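Local coordinates for galactonate dehydratase (PDB 5OLC), which belongs to the enolase superfamily, with a capping domain of the mandelate racemase/muconate lactonizing enzyme type joined to an enolase-like TIM-barrel domain, at residues A[68-73]-A[100-105]; A[84-89]-A[104-109]; A[112-117]-A[283-288]. All blocks are in the same frame, centred on the assembly; numbering follows the deposited sequence.

Contact 1: residues A[68-73]-A[100-105]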
loop_
_atom_site.group_PDB
_atom_site.type_symbol
_atom_site.label_atom_id
_atom_site.label_comp_id
_atom_site.label_asym_id
_atom_site.label_seq_id
_atom_site.Cartn_x
_atom_site.Cartn_y
_atom_site.Cartn_z
ATOM N N ASP A 68 5.737 17.073 40.882
ATOM C CA ASP A 68 6.772 16.843 41.896
ATOM C C ASP A 68 7.994 16.118 41.318
ATOM O O ASP A 68 9.113 16.316 41.810
ATOM C CB ASP A 68 6.216 16.017 43.061
ATOM C CG ASP A 68 5.146 16.655 43.937
ATOM O OD1 ASP A 68 4.851 17.856 43.748
ATOM O OD2 ASP A 68 4.623 15.957 44.832
ATOM N N PHE A 69 7.769 15.260 40.288
ATOM C CA PHE A 69 8.842 14.511 39.630
ATOM C C PHE A 69 9.762 15.430 38.842
ATOM O O PHE A 69 10.978 15.285 38.942
ATOM C CB PHE A 69 8.292 13.357 38.755
ATOM C CG PHE A 69 9.340 12.701 37.880
ATOM C CD1 PHE A 69 10.247 11.786 38.414
ATOM C CD2 PHE A 69 9.437 13.015 36.530
ATOM C CE1 PHE A 69 11.232 11.203 37.608
ATOM C CE2 PHE A 69 10.415 12.426 35.729
ATOM C CZ PHE A 69 11.308 11.529 36.273
ATOM N N PHE A 70 9.177 16.372 38.079
ATOM C CA PHE A 70 9.912 17.335 37.249
ATOM C C PHE A 70 10.421 18.531 38.012
ATOM O O PHE A 70 11.336 19.202 37.520
ATOM C CB PHE A 70 9.052 17.848 36.080
ATOM C CG PHE A 70 8.522 16.773 35.162
ATOM C CD1 PHE A 70 9.390 15.990 34.405
ATOM C CD2 PHE A 70 7.152 16.554 35.040
ATOM C CE1 PHE A 70 8.903 14.998 33.568
ATOM C CE2 PHE A 70 6.664 15.563 34.199
ATOM C CZ PHE A 70 7.543 14.796 33.464
ATOM N N THR A 71 9.809 18.840 39.180
ATOM C CA THR A 71 10.140 20.028 39.967
ATOM C C THR A 71 11.645 20.099 40.225
ATOM O O THR A 71 12.178 21.138 39.859
ATOM C CB THR A 71 9.246 20.167 41.194
ATOM O OG1 THR A 71 7.901 20.309 40.736
ATOM C CG2 THR A 71 9.579 21.380 42.024
ATOM N N PRO A 72 12.386 19.042 40.660
ATOM C CA PRO A 72 13.853 19.197 40.847
ATOM C C PRO A 72 14.650 19.733 39.650
ATOM O O PRO A 72 15.550 20.552 39.876
ATOM C CB PRO A 72 14.322 17.796 41.237
ATOM C CG PRO A 72 13.139 17.189 41.891
ATOM C CD PRO A 72 11.938 17.720 41.145
ATOM N N PHE A 73 14.310 19.311 38.391
ATOM C CA PHE A 73 15.013 19.726 37.157
ATOM C C PHE A 73 14.448 20.995 36.483
ATOM O O PHE A 73 14.794 21.291 35.327
ATOM C CB PHE A 73 15.095 18.586 36.126
ATOM C CG PHE A 73 14.710 17.205 36.581
ATOM C CD1 PHE A 73 15.658 16.347 37.130
ATOM C CD2 PHE A 73 13.419 16.735 36.405
ATOM C CE1 PHE A 73 15.309 15.059 37.530
ATOM C CE2 PHE A 73 13.072 15.443 36.796
ATOM C CZ PHE A 73 14.017 14.617 37.367
ATOM N N GLY A 100 -0.869 9.778 28.736
ATOM C CA GLY A 100 -1.456 9.912 30.057
ATOM C C GLY A 100 -0.927 10.950 31.023
ATOM O O GLY A 100 -0.722 12.115 30.674
ATOM N N VAL A 101 -0.772 10.495 32.279
ATOM C CA VAL A 101 -0.408 11.187 33.513
ATOM C C VAL A 101 0.825 12.100 33.381
ATOM O O VAL A 101 0.641 13.297 33.590
ATOM C CB VAL A 101 -0.292 10.183 34.700
ATOM C CG1 VAL A 101 0.468 10.772 35.893
ATOM C CG2 VAL A 101 -1.676 9.699 35.131
ATOM N N LEU A 102 2.048 11.592 33.055
ATOM C CA LEU A 102 3.226 12.490 32.950
ATOM C C LEU A 102 3.068 13.583 31.870
ATOM O O LEU A 102 3.671 14.643 32.017
ATOM C CB LEU A 102 4.560 11.755 32.795
ATOM C CG LEU A 102 5.133 11.117 34.069
ATOM C CD1 LEU A 102 6.268 10.190 33.738
ATOM C CD2 LEU A 102 5.617 12.145 35.066
ATOM N N GLN A 103 2.205 13.359 30.848
ATOM C CA GLN A 103 1.915 14.353 29.819
ATOM C C GLN A 103 1.066 15.485 30.392
ATOM O O GLN A 103 1.294 16.649 30.037
ATOM C CB GLN A 103 1.264 13.742 28.552
ATOM C CG GLN A 103 2.196 12.887 27.693
ATOM C CD GLN A 103 3.623 13.405 27.603
ATOM O OE1 GLN A 103 3.878 14.553 27.211
ATOM N NE2 GLN A 103 4.587 12.575 27.994
ATOM N N ALA A 104 0.123 15.146 31.313
ATOM C CA ALA A 104 -0.715 16.142 31.984
ATOM C C ALA A 104 0.099 16.940 33.044
ATOM O O ALA A 104 -0.245 18.094 33.333
ATOM C CB ALA A 104 -1.943 15.489 32.594
ATOM N N ALA A 105 1.200 16.340 33.582
ATOM C CA ALA A 105 2.132 17.020 34.488
ATOM C C ALA A 105 2.912 18.048 33.656
ATOM O O ALA A 105 2.980 19.219 34.057
ATOM C CB ALA A 105 3.086 16.027 35.112
#

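Contact 2: residues A[84-89]-A[104-109]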
loop_
_atom_site.group_PDB
_atom_site.type_symbol
_atom_site.label_atom_id
_atom_site.label_comp_id
_atom_site.label_asym_id
_atom_site.label_seq_id
_atom_site.Cartn_x
_atom_site.Cartn_y
_atom_site.Cartn_z
ATOM N N VAL A 84 12.833 25.041 26.211
ATOM C CA VAL A 84 14.031 24.423 26.790
ATOM C C VAL A 84 13.608 23.559 27.991
ATOM O O VAL A 84 14.169 22.479 28.217
ATOM C CB VAL A 84 15.123 25.461 27.164
ATOM C CG1 VAL A 84 16.477 24.801 27.437
ATOM C CG2 VAL A 84 15.260 26.519 26.090
ATOM N N LEU A 85 12.577 24.026 28.727
ATOM C CA LEU A 85 12.018 23.320 29.892
ATOM C C LEU A 85 11.202 22.125 29.431
ATOM O O LEU A 85 11.357 21.049 30.001
ATOM C CB LEU A 85 11.178 24.261 30.785
ATOM C CG LEU A 85 11.876 25.538 31.262
ATOM C CD1 LEU A 85 10.905 26.493 31.872
ATOM C CD2 LEU A 85 12.998 25.235 32.237
ATOM N N TRP A 86 10.360 22.310 28.371
ATOM C CA TRP A 86 9.504 21.270 27.780
ATOM C C TRP A 86 10.358 20.122 27.308
ATOM O O TRP A 86 10.065 18.982 27.645
ATOM C CB TRP A 86 8.662 21.824 26.629
ATOM C CG TRP A 86 7.441 21.027 26.321
ATOM C CD1 TRP A 86 6.158 21.339 26.654
ATOM C CD2 TRP A 86 7.376 19.805 25.574
ATOM N NE1 TRP A 86 5.300 20.357 26.205
ATOM C CE2 TRP A 86 6.018 19.413 25.529
ATOM C CE3 TRP A 86 8.339 18.988 24.948
ATOM C CZ2 TRP A 86 5.597 18.254 24.879
ATOM C CZ3 TRP A 86 7.927 17.812 24.345
ATOM C CH2 TRP A 86 6.570 17.459 24.308
ATOM N N GLN A 87 11.454 20.420 26.610
ATOM C CA GLN A 87 12.386 19.402 26.143
ATOM C C GLN A 87 13.148 18.696 27.278
ATOM O O GLN A 87 13.489 17.519 27.135
ATOM C CB GLN A 87 13.342 19.979 25.089
ATOM C CG GLN A 87 12.740 19.996 23.685
ATOM C CD GLN A 87 12.457 18.603 23.152
ATOM O OE1 GLN A 87 13.368 17.794 22.914
ATOM N NE2 GLN A 87 11.179 18.283 22.990
ATOM N N GLU A 88 13.399 19.393 28.400
ATOM C CA GLU A 88 14.066 18.779 29.556
ATOM C C GLU A 88 13.106 17.752 30.169
ATOM O O GLU A 88 13.480 16.592 30.331
ATOM C CB GLU A 88 14.513 19.841 30.586
ATOM C CG GLU A 88 15.076 19.276 31.886
ATOM C CD GLU A 88 16.468 18.660 31.914
ATOM O OE1 GLU A 88 16.894 18.265 33.023
ATOM O OE2 GLU A 88 17.140 18.579 30.857
ATOM N N MET A 89 11.844 18.168 30.424
ATOM C CA MET A 89 10.765 17.341 30.955
ATOM C C MET A 89 10.518 16.155 30.058
ATOM O O MET A 89 10.323 15.064 30.563
ATOM C CB MET A 89 9.482 18.166 31.083
ATOM C CG MET A 89 9.508 19.174 32.214
ATOM S SD MET A 89 7.856 19.845 32.451
ATOM C CE MET A 89 7.816 21.098 31.234
ATOM N N ALA A 104 0.123 15.146 31.313
ATOM C CA ALA A 104 -0.715 16.142 31.984
ATOM C C ALA A 104 0.099 16.940 33.044
ATOM O O ALA A 104 -0.245 18.094 33.333
ATOM C CB ALA A 104 -1.943 15.489 32.594
ATOM N N ALA A 105 1.200 16.340 33.582
ATOM C CA ALA A 105 2.132 17.020 34.488
ATOM C C ALA A 105 2.912 18.048 33.656
ATOM O O ALA A 105 2.980 19.219 34.057
ATOM C CB ALA A 105 3.086 16.027 35.112
ATOM N N ILE A 106 3.441 17.616 32.449
ATOM C CA ILE A 106 4.173 18.474 31.483
ATOM C C ILE A 106 3.254 19.579 30.966
ATOM O O ILE A 106 3.703 20.719 30.861
ATOM C CB ILE A 106 4.879 17.699 30.320
ATOM C CG1 ILE A 106 5.908 16.672 30.850
ATOM C CG2 ILE A 106 5.585 18.676 29.382
ATOM C CD1 ILE A 106 6.731 15.907 29.814
ATOM N N SER A 107 1.965 19.254 30.678
ATOM C CA SER A 107 0.945 20.219 30.216
ATOM C C SER A 107 0.722 21.326 31.241
ATOM O O SER A 107 0.748 22.506 30.879
ATOM C CB SER A 107 -0.394 19.538 29.945
ATOM O OG SER A 107 -0.361 18.566 28.916
ATOM N N ALA A 108 0.473 20.931 32.521
ATOM C CA ALA A 108 0.225 21.812 33.657
ATOM C C ALA A 108 1.337 22.842 33.827
ATOM O O ALA A 108 1.023 24.031 33.861
ATOM C CB ALA A 108 0.046 20.984 34.908
ATOM N N ILE A 109 2.634 22.402 33.856
ATOM C CA ILE A 109 3.812 23.281 33.925
ATOM C C ILE A 109 3.839 24.214 32.701
ATOM O O ILE A 109 3.997 25.415 32.878
ATOM C CB ILE A 109 5.130 22.462 34.081
ATOM C CG1 ILE A 109 5.188 21.760 35.462
ATOM C CG2 ILE A 109 6.379 23.336 33.849
ATOM C CD1 ILE A 109 5.895 20.440 35.477
#

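Contact 3: residues A[112-117]-A[283-288]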
loop_
_atom_site.group_PDB
_atom_site.type_symbol
_atom_site.label_atom_id
_atom_site.label_comp_id
_atom_site.label_asym_id
_atom_site.label_seq_id
_atom_site.Cartn_x
_atom_site.Cartn_y
_atom_site.Cartn_z
ATOM N N ALA A 112 1.270 27.193 32.741
ATOM C CA ALA A 112 1.766 28.191 33.703
ATOM C C ALA A 112 2.979 28.985 33.151
ATOM O O ALA A 112 3.073 30.180 33.428
ATOM C CB ALA A 112 2.103 27.534 35.041
ATOM N N LEU A 113 3.874 28.352 32.347
ATOM C CA LEU A 113 5.036 29.046 31.734
ATOM C C LEU A 113 4.609 30.013 30.610
ATOM O O LEU A 113 5.395 30.878 30.184
ATOM C CB LEU A 113 6.043 28.046 31.159
ATOM C CG LEU A 113 6.819 27.202 32.132
ATOM C CD1 LEU A 113 7.417 26.009 31.426
ATOM C CD2 LEU A 113 7.864 28.015 32.838
ATOM N N TRP A 114 3.386 29.804 30.091
ATOM C CA TRP A 114 2.758 30.620 29.061
ATOM C C TRP A 114 2.027 31.775 29.721
ATOM O O TRP A 114 1.935 32.840 29.105
ATOM C CB TRP A 114 1.838 29.784 28.151
ATOM C CG TRP A 114 2.557 29.158 26.982
ATOM C CD1 TRP A 114 3.077 27.903 26.920
ATOM C CD2 TRP A 114 2.906 29.799 25.748
ATOM N NE1 TRP A 114 3.733 27.719 25.729
ATOM C CE2 TRP A 114 3.655 28.871 24.992
ATOM C CE3 TRP A 114 2.671 31.081 25.208
ATOM C CZ2 TRP A 114 4.119 29.158 23.695
ATOM C CZ3 TRP A 114 3.142 31.372 23.932
ATOM C CH2 TRP A 114 3.872 30.423 23.195
ATOM N N ASP A 115 1.558 31.597 30.994
ATOM C CA ASP A 115 0.930 32.672 31.774
ATOM C C ASP A 115 2.046 33.596 32.211
ATOM O O ASP A 115 1.911 34.801 32.019
ATOM C CB ASP A 115 0.151 32.146 32.991
ATOM C CG ASP A 115 -0.868 33.119 33.579
ATOM O OD1 ASP A 115 -1.350 34.013 32.832
ATOM O OD2 ASP A 115 -1.222 32.960 34.774
ATOM N N ILE A 116 3.186 33.026 32.706
ATOM C CA ILE A 116 4.403 33.744 33.097
ATOM C C ILE A 116 4.888 34.590 31.937
ATOM O O ILE A 116 5.008 35.789 32.113
ATOM C CB ILE A 116 5.526 32.794 33.614
ATOM C CG1 ILE A 116 5.305 32.393 35.099
ATOM C CG2 ILE A 116 6.936 33.398 33.418
ATOM C CD1 ILE A 116 6.179 31.232 35.612
ATOM N N LYS A 117 5.136 33.985 30.756
ATOM C CA LYS A 117 5.631 34.658 29.545
ATOM C C LYS A 117 4.735 35.786 29.119
ATOM O O LYS A 117 5.232 36.866 28.804
ATOM C CB LYS A 117 5.760 33.662 28.408
ATOM C CG LYS A 117 7.183 33.468 27.893
ATOM C CD LYS A 117 7.258 32.312 26.862
ATOM C CE LYS A 117 6.243 32.428 25.743
ATOM N NZ LYS A 117 6.088 33.839 25.255
ATOM N N GLY A 283 0.409 20.617 26.743
ATOM C CA GLY A 283 0.285 22.048 26.999
ATOM C C GLY A 283 0.044 22.898 25.774
ATOM O O GLY A 283 -0.351 22.384 24.725
ATOM N N LEU A 284 0.267 24.214 25.905
ATOM C CA LEU A 284 0.074 25.132 24.784
ATOM C C LEU A 284 1.126 24.940 23.710
ATOM O O LEU A 284 0.793 25.028 22.523
ATOM C CB LEU A 284 0.018 26.589 25.247
ATOM C CG LEU A 284 -1.330 27.035 25.802
ATOM C CD1 LEU A 284 -1.168 28.229 26.689
ATOM C CD2 LEU A 284 -2.358 27.278 24.678
ATOM N N THR A 285 2.385 24.632 24.124
ATOM C CA THR A 285 3.508 24.356 23.237
ATOM C C THR A 285 3.174 23.208 22.343
ATOM O O THR A 285 3.333 23.357 21.151
ATOM C CB THR A 285 4.783 24.072 24.044
ATOM O OG1 THR A 285 5.051 25.176 24.904
ATOM C CG2 THR A 285 6.000 23.731 23.161
ATOM N N GLU A 286 2.709 22.066 22.883
ATOM C CA GLU A 286 2.422 20.917 22.024
ATOM C C GLU A 286 1.136 21.045 21.274
ATOM O O GLU A 286 1.174 20.739 20.095
ATOM C CB GLU A 286 2.503 19.564 22.723
ATOM C CG GLU A 286 2.964 18.451 21.785
ATOM C CD GLU A 286 4.460 18.353 21.532
ATOM O OE1 GLU A 286 5.176 19.366 21.709
ATOM O OE2 GLU A 286 4.919 17.248 21.158
ATOM N N VAL A 287 0.017 21.534 21.883
ATOM C CA VAL A 287 -1.227 21.714 21.112
ATOM C C VAL A 287 -0.991 22.651 19.928
ATOM O O VAL A 287 -1.579 22.431 18.872
ATOM C CB VAL A 287 -2.458 22.087 21.945
ATOM C CG1 VAL A 287 -3.668 22.349 21.049
ATOM C CG2 VAL A 287 -2.772 20.970 22.926
ATOM N N LYS A 288 -0.053 23.621 20.054
ATOM C CA LYS A 288 0.319 24.482 18.910
ATOM C C LYS A 288 1.029 23.646 17.834
ATOM O O LYS A 288 0.767 23.832 16.648
ATOM C CB LYS A 288 1.229 25.652 19.333
ATOM C CG LYS A 288 0.751 27.036 18.862
ATOM C CD LYS A 288 0.690 27.224 17.334
ATOM C CE LYS A 288 1.014 28.636 16.919
ATOM N NZ LYS A 288 0.647 28.887 15.498
#

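Contact 1: residues A[68-73]-A[100-105]
Phe70 reaches across to helix 101-120 and fits the outer rim of its ring into the shallow hollow between Leu102 and Ala105, residues three apart and so neighbours along one face of that helix. The small methyl of Ala105 makes the low side of the hollow, meeting the ring edge-on and near its plane, with CB 3.7 Å from Phe70 CE2. Leu102 makes the high side, a bump whose CD2 lies 3.6 Å from Phe70 CZ and approaches the ring at a slant. With CG beside the backbone N and anti to the carbonyl carbon (chi1 -76°), the Leu102 branch is directed toward helix 60-70, and of its two methyls CD2 does the touching. This is helix-to-helix packing inside the N-terminal capping domain of the enolase superfamily, where residues of helix 60-70 lie against the first turn of helix 101-120, and it buries 153 Å² in all. Phe69, the residue before Phe70, adds a second and looser wall around the same leucine: its CD2 sits 4.2 Å from Leu102 CD2, the two side chains crossing at nearly a right angle. Phe69 also braces Phe70 directly, since its CD2 lies 3.6 Å above the Phe70 ring plane, displaced toward the rim. The Phe70 ring also packs on Met89 and Ser93 of helix 82-93. Leu102 touches Val101 of a second subunit as well, while Phe69 packs on Pro59 of that same neighbour.

Contact 2: residues A[84-89]-A[104-109]
Met89 and Ile106 lie flank to flank, their side chains pointing in opposing senses. Met89 is extended through chi2 and then folds at the thioether (chi3 -83°), a bend that carries its methyl to a place between two isoleucines one helical turn apart: CE lies 3.8 Å from Ile106 CG2 and 3.7 Å from Ile109 CG2. The sulfur makes its own contact, with SD 3.7 Å from Ile109 CD1. The two branches of Ile106 are used differently. Its longer arm stays with the root of the methionine, where CD1 is 3.8 Å from both CB and the carbonyl O of Met89. The two helices, 82-93 and 101-120, run nearly antiparallel at 165°, with local axes 10.6 Å apart; they are consecutive helices of the capping domain, and their facing sides are filled by these apolar groups, burying 267 Å². The shorter branch of Ile106 is shared between the methionine methyl and Trp86, where it lies over one face of the indole in a CH-pi contact, CG2 standing 3.8 Å from the centroid of the five-membered ring. That ring is brought there by chi1 of -158°, which sets Trp86 CG opposite the backbone N and swings the indole in the direction of helix 101-120. The pyrrole N-H is engaged elsewhere: NE1 of Trp86 is hydrogen-bonded to the carbonyl O of Gly282, and the ring also packs on Thr285 and Glu286 of helix 283-296. On the methionine side, Phe70 of helix 60-70 touches both Met89 and Ile106.

Contact 3: residues A[112-117]-A[283-288]
This is a buried contact between domains, made by one tryptophan of the capping-domain helix 101-120 and residues Leu284 and Thr285 of helix 283-296 in the barrel domain. Trp114 is held through its edge and both faces. At the edge, its indole N-H donates a hydrogen bond to the hydroxyl of Thr285, NE1 to OG1 3.0 Å, almost perfectly straight at 178° and with the oxygen lying in the ring plane. Thr285 places that oxygen beside its own backbone N (chi1 -57°), on the side that confronts the indole edge. The same hydroxyl is hydrogen-bonded to Asp110 OD1, one turn before Trp114, so OG1 is gripped by two partners, an arrangement consistent with Asp110 steadying the acceptor of the indole. Over one face comes Leu284, whose CB makes a CH-pi contact 3.9 Å from the centroid of the five-membered ring, 17° off the normal. Its CD1 continues back to the root of the tryptophan, 3.7 Å from Trp114 CB. The opposite face is met by the aliphatic part of Lys117, with CE 3.7 Å above the ring plane and displaced toward the six-membered ring, so it does not directly oppose Leu284 CB. Several neighbours pack around the pair: Val125 of helix 125-128 touches both Trp114 and Leu284, His82 at the start of helix 82-93 meets the indole, and Leu318 of helix 309-321 packs on Leu284. Helix 283-296 lies, with helix 278-281, in the connection between the parallel strands 273-274 and 300-301, a beta-alpha-beta crossover of the barrel.

How the contacts relate
All three contacts draw on helix 101-120, in order along its length: contact 1 on its first turn, contact 2 next, contact 3 further on. Contacts 1 and 2 have centres about 7 Å apart, share Ala104 and Ala105, and merge into one apolar core, with Phe70 CE2 3.6 Å from Ile106 CG1. Contact 2 already borders helix 283-296 and passes on to contact 3, about 9 Å away between centres, by packing of Leu85 CD1 on Leu113 CD2 at 3.5 Å and of Trp86 CZ2 on Glu286 OE1 at 3.4 Å. Contacts 1 and 3, about 15 Å apart between centres, come no nearer than about 5 Å between nearest atoms, with contact 2 between them.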